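Local coordinates for hypothetical protein SMU.848 (Streptococcus mutans, PDB 2G0I) that is probably a cysteine protease of the Prp family, which in related bacteria trims a ribosomal protein during ribosome biogenesis, at residues 39-43 with 120-124; 87-91 with 102-108. All coordinates share one frame; numbering follows the deposited sequence.

Interaction 1 of 2, residues 39-43 with 120-124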
# COMPACT_ATOMS: atom_id res chain seq x y z
N THR B 39 -11.14 9.60 -7.47
CA THR B 39 -11.79 10.83 -6.98
C THR B 39 -11.94 10.69 -5.48
O THR B 39 -12.66 9.79 -5.00
CB THR B 39 -13.19 11.04 -7.65
OG1 THR B 39 -13.03 11.06 -9.07
CG2 THR B 39 -13.92 12.31 -7.17
N PHE B 40 -11.20 11.53 -4.76
CA PHE B 40 -11.26 11.57 -3.29
C PHE B 40 -12.16 12.72 -2.87
O PHE B 40 -12.08 13.84 -3.41
CB PHE B 40 -9.86 11.81 -2.72
CG PHE B 40 -8.88 10.69 -3.01
CD1 PHE B 40 -8.58 9.75 -2.00
CD2 PHE B 40 -8.21 10.61 -4.23
CE1 PHE B 40 -7.68 8.71 -2.22
CE2 PHE B 40 -7.28 9.55 -4.46
CZ PHE B 40 -7.01 8.61 -3.42
N ILE B 41 -12.98 12.47 -1.87
CA ILE B 41 -13.72 13.55 -1.25
C ILE B 41 -13.26 13.73 0.19
O ILE B 41 -13.33 12.79 0.99
CB ILE B 41 -15.22 13.30 -1.32
CG1 ILE B 41 -15.65 13.24 -2.78
CG2 ILE B 41 -16.01 14.40 -0.48
CD1 ILE B 41 -17.05 12.81 -2.95
N ARG B 42 -12.83 14.96 0.49
CA ARG B 42 -12.50 15.41 1.84
C ARG B 42 -13.64 16.35 2.29
O ARG B 42 -14.09 17.22 1.52
CB ARG B 42 -11.17 16.16 1.82
CG ARG B 42 -10.58 16.41 3.20
CD ARG B 42 -9.22 17.15 3.11
NE ARG B 42 -8.16 16.38 2.44
CZ ARG B 42 -7.33 15.52 3.05
NH1 ARG B 42 -7.44 15.31 4.36
NH2 ARG B 42 -6.39 14.90 2.36
N ARG B 43 -14.13 16.17 3.51
CA ARG B 43 -15.18 17.04 4.08
C ARG B 43 -14.75 17.46 5.48
O ARG B 43 -14.46 16.61 6.34
CB ARG B 43 -16.54 16.31 4.18
CG ARG B 43 -17.08 15.72 2.87
CD ARG B 43 -18.64 15.41 2.89
NE ARG B 43 -19.05 14.89 1.58
CZ ARG B 43 -18.95 13.60 1.20
NH1 ARG B 43 -18.46 12.68 2.04
NH2 ARG B 43 -19.34 13.23 -0.01
N PHE B 120 -6.06 6.16 5.33
CA PHE B 120 -6.69 6.78 4.16
C PHE B 120 -5.73 7.81 3.51
O PHE B 120 -5.67 7.92 2.27
CB PHE B 120 -8.00 7.47 4.59
CG PHE B 120 -9.08 7.49 3.52
CD1 PHE B 120 -10.42 7.51 3.89
CD2 PHE B 120 -8.74 7.43 2.15
CE1 PHE B 120 -11.44 7.48 2.90
CE2 PHE B 120 -9.74 7.41 1.15
CZ PHE B 120 -11.09 7.46 1.54
N GLU B 121 -5.00 8.57 4.31
CA GLU B 121 -4.02 9.54 3.77
C GLU B 121 -2.85 8.83 3.13
O GLU B 121 -2.33 9.29 2.11
CB GLU B 121 -3.51 10.49 4.85
CG GLU B 121 -4.62 11.40 5.40
CD GLU B 121 -4.86 12.69 4.63
OE1 GLU B 121 -4.23 12.92 3.57
OE2 GLU B 121 -5.66 13.50 5.16
N ALA B 122 -2.43 7.71 3.73
CA ALA B 122 -1.36 6.89 3.10
C ALA B 122 -1.79 6.39 1.73
O ALA B 122 -1.00 6.35 0.81
CB ALA B 122 -1.02 5.74 3.96
N PHE B 123 -3.03 5.97 1.62
CA PHE B 123 -3.59 5.55 0.33
C PHE B 123 -3.62 6.70 -0.65
O PHE B 123 -3.21 6.54 -1.81
CB PHE B 123 -5.00 4.95 0.50
CG PHE B 123 -5.64 4.57 -0.79
CD1 PHE B 123 -5.10 3.51 -1.57
CD2 PHE B 123 -6.76 5.26 -1.24
CE1 PHE B 123 -5.69 3.14 -2.78
CE2 PHE B 123 -7.39 4.90 -2.47
CZ PHE B 123 -6.84 3.85 -3.23
N LEU B 124 -4.12 7.85 -0.22
CA LEU B 124 -4.08 9.04 -1.09
C LEU B 124 -2.65 9.36 -1.53
O LEU B 124 -2.39 9.74 -2.67
CB LEU B 124 -4.71 10.25 -0.36
CG LEU B 124 -4.56 11.63 -1.03
CD1 LEU B 124 -5.27 11.61 -2.34
CD2 LEU B 124 -5.07 12.71 -0.08

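Interaction 2 of 2, residues 87-91 with 102-108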
# COMPACT_ATOMS: atom_id res chain seq x y z
N CYS B 87 -12.48 -0.45 11.75
CA CYS B 87 -13.34 0.31 10.86
C CYS B 87 -13.82 -0.57 9.69
O CYS B 87 -13.04 -0.92 8.79
CB CYS B 87 -12.58 1.56 10.36
SG CYS B 87 -13.45 2.69 9.23
N THR B 88 -15.10 -0.93 9.69
CA THR B 88 -15.63 -1.62 8.52
C THR B 88 -16.24 -0.61 7.57
O THR B 88 -17.13 0.19 7.91
CB THR B 88 -16.58 -2.83 8.84
OG1 THR B 88 -15.84 -3.82 9.56
CG2 THR B 88 -17.10 -3.49 7.55
N VAL B 89 -15.71 -0.64 6.37
CA VAL B 89 -16.11 0.35 5.40
C VAL B 89 -17.32 -0.16 4.63
O VAL B 89 -17.61 -1.37 4.61
CB VAL B 89 -14.90 0.78 4.48
CG1 VAL B 89 -13.71 1.08 5.35
CG2 VAL B 89 -14.55 -0.31 3.44
N SER B 90 -18.01 0.78 4.01
CA SER B 90 -18.93 0.45 2.98
C SER B 90 -18.07 0.41 1.71
O SER B 90 -17.24 1.29 1.47
CB SER B 90 -19.98 1.55 2.91
OG SER B 90 -20.75 1.45 1.75
N LEU B 91 -18.27 -0.63 0.90
CA LEU B 91 -17.42 -0.85 -0.27
C LEU B 91 -18.30 -1.39 -1.37
O LEU B 91 -18.96 -2.42 -1.18
CB LEU B 91 -16.34 -1.90 0.06
CG LEU B 91 -15.56 -2.39 -1.20
CD1 LEU B 91 -14.67 -1.30 -1.83
CD2 LEU B 91 -14.73 -3.62 -0.87
N LYS B 102 -15.78 1.90 -4.92
CA LYS B 102 -15.96 3.06 -4.09
C LYS B 102 -15.87 2.63 -2.64
O LYS B 102 -16.61 1.72 -2.20
CB LYS B 102 -17.29 3.73 -4.40
CG LYS B 102 -17.48 4.99 -3.53
CD LYS B 102 -18.69 5.80 -3.96
CE LYS B 102 -18.69 7.10 -3.19
NZ LYS B 102 -19.78 8.00 -3.60
N ILE B 103 -14.94 3.25 -1.92
CA ILE B 103 -14.80 3.06 -0.46
C ILE B 103 -15.44 4.27 0.16
O ILE B 103 -15.06 5.39 -0.17
CB ILE B 103 -13.32 2.99 -0.05
CG1 ILE B 103 -12.66 1.83 -0.80
CG2 ILE B 103 -13.17 2.83 1.50
CD1 ILE B 103 -11.15 2.01 -1.03
N ASP B 104 -16.42 4.07 1.04
CA ASP B 104 -17.18 5.23 1.51
C ASP B 104 -17.31 5.15 3.03
O ASP B 104 -17.88 4.20 3.54
CB ASP B 104 -18.52 5.28 0.82
CG ASP B 104 -19.28 6.59 1.08
OD1 ASP B 104 -18.87 7.42 1.92
OD2 ASP B 104 -20.30 6.78 0.40
N LEU B 105 -16.74 6.13 3.71
CA LEU B 105 -16.76 6.21 5.18
C LEU B 105 -17.77 7.25 5.67
O LEU B 105 -17.90 7.49 6.89
CB LEU B 105 -15.37 6.57 5.75
CG LEU B 105 -14.15 5.66 5.55
CD1 LEU B 105 -12.97 6.33 6.12
CD2 LEU B 105 -14.32 4.31 6.24
N SER B 106 -18.46 7.88 4.74
CA SER B 106 -19.39 8.99 5.04
C SER B 106 -20.34 8.70 6.22
O SER B 106 -20.60 9.59 7.04
CB SER B 106 -20.18 9.34 3.80
OG SER B 106 -19.26 9.69 2.77
N TYR B 107 -20.83 7.47 6.31
CA TYR B 107 -21.78 7.10 7.35
C TYR B 107 -21.17 6.38 8.57
O TYR B 107 -21.90 6.05 9.50
CB TYR B 107 -22.95 6.29 6.73
CG TYR B 107 -23.73 7.10 5.70
CD1 TYR B 107 -24.87 7.79 6.06
CD2 TYR B 107 -23.29 7.19 4.37
CE1 TYR B 107 -25.59 8.56 5.12
CE2 TYR B 107 -24.00 7.95 3.42
CZ TYR B 107 -25.15 8.62 3.81
OH TYR B 107 -25.88 9.37 2.90
N ILE B 108 -19.84 6.16 8.59
CA ILE B 108 -19.21 5.32 9.63
C ILE B 108 -18.89 6.23 10.81
O ILE B 108 -18.29 7.27 10.59
CB ILE B 108 -17.90 4.64 9.13
CG1 ILE B 108 -18.11 3.89 7.79
CG2 ILE B 108 -17.28 3.77 10.24
CD1 ILE B 108 -19.29 2.85 7.72
O HOH W 1 -19.14 2.19 -0.89

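Interaction 1 of 2, residues 39-43 with 120-124
The ring of F40 has the methyl CD1 of L124 over one face, almost exactly above its centre: CD1 lies 3.4 Å from the F40 centroid, a CH-pi contact. At the edge of the same ring, near its plane, come two further phenylalanines. F123 brings CD2 to 3.7 Å from F40 CE1, the two rings inclined obliquely with their planes at 50°, while F120 CE2 reaches F40 CD1 at 4.1 Å, the two side chains running in opposing directions past one another. L124 sends its branches to different partners, since its other methyl, CD2, meets R42 NH2 at 3.5 Å near the plane of the guanidinium group. That group takes the carboxylate of E121 on its edge, in an end-on, two-nitrogen salt bridge: NH1 to OE2 at 2.7 Å and NH2 to OE1 at 3.2 Å, both nearly straight and both using syn sides of the carboxylate. The planes are 28° apart, so the oxygens stay in the guanidinium plane while the nitrogens sit out of the carboxylate plane. E121 leaves its helix pointing away from the strand, and the bend at chi2 (-86°) turns its carboxylate back toward R42. NH1 also binds the carbonyl of G45, which further fixes the guanidinium. Helix 114-133 thus packs on strand 36-43 of the sheet; F40 also touches I142 of strand 138-144 and V50 of strand 46-53, and helix 61-84 meets F123.

Interaction 2 of 2, residues 87-91 with 102-108
The V89 side chain lies slantwise over L105, with V89 CG1 pressed to 3.4 Å from L105 CD2, tighter than usual for two methyl carbons. The same L105 methyl also receives the sulfur of C87, SG lying 3.5 Å from CD2, so it is touched by two residues of 87-91. With SG anti to the backbone N (chi1 -180°), C87 extends toward the 102-108 segment, where SG also comes near CG2 of I108. The other branch of V89, CG2, turns to I103 and meets its CG2 at 3.9 Å. I103 in turn offers CG1 to L91, whose CD1 approaches it at 3.9 Å, so that the apolar contacts run from C87 through L105, V89 and I103 to L91. The other branch of I108 ends in CD1, which lies 3.4 Å from the carbonyl O of T88.

The backbones pair antiparallel at S90-D104 and L91-I103. S90 and D104 form a hydrogen-bonded pair: D104 N gives a good bond to S90 O at 2.9 Å, whereas the return bond from S90 N to D104 O is weak. L91 and I103 make the neighbouring non-hydrogen-bonded pair. On the S90 side a water links S90 OG to the carbonyl of K102, to which it donates. Past the strand end, D104 OD1 accepts a hydrogen bond from the backbone N of S106 at 2.9 Å, an Asx turn, and a type I turn from L105 to I108 brings I108 back toward T88. This is the open end of a beta hairpin formed by strands 90-94 and 100-104; I103 and the adjoining V89 rest on helix 61-84, and C87 and L105, just beyond the strands, on helix 114-133, in a two-layer alpha-beta sandwich.

In the fold
From the N terminus, the chain lays down strand 36-43, whose residues 39-43 form the first half of interaction 1, then strand 46-53 and helix 61-84. It next enters segment 87-91, turns through the hairpin and returns at 102-108, so interaction 2 closes a short loop. Helix 114-133 follows and brings 120-124 back to 39-43, closing a much longer loop in which interaction 2 is wholly nested; the two do not cross. Interaction 2 joins an edge strand of the sheet to its neighbour, while interaction 1 ties a helix to a strand further in. They meet where F120 packs on L105 and R43 NH1 approaches S106 OG, probably in a weak hydrogen bond.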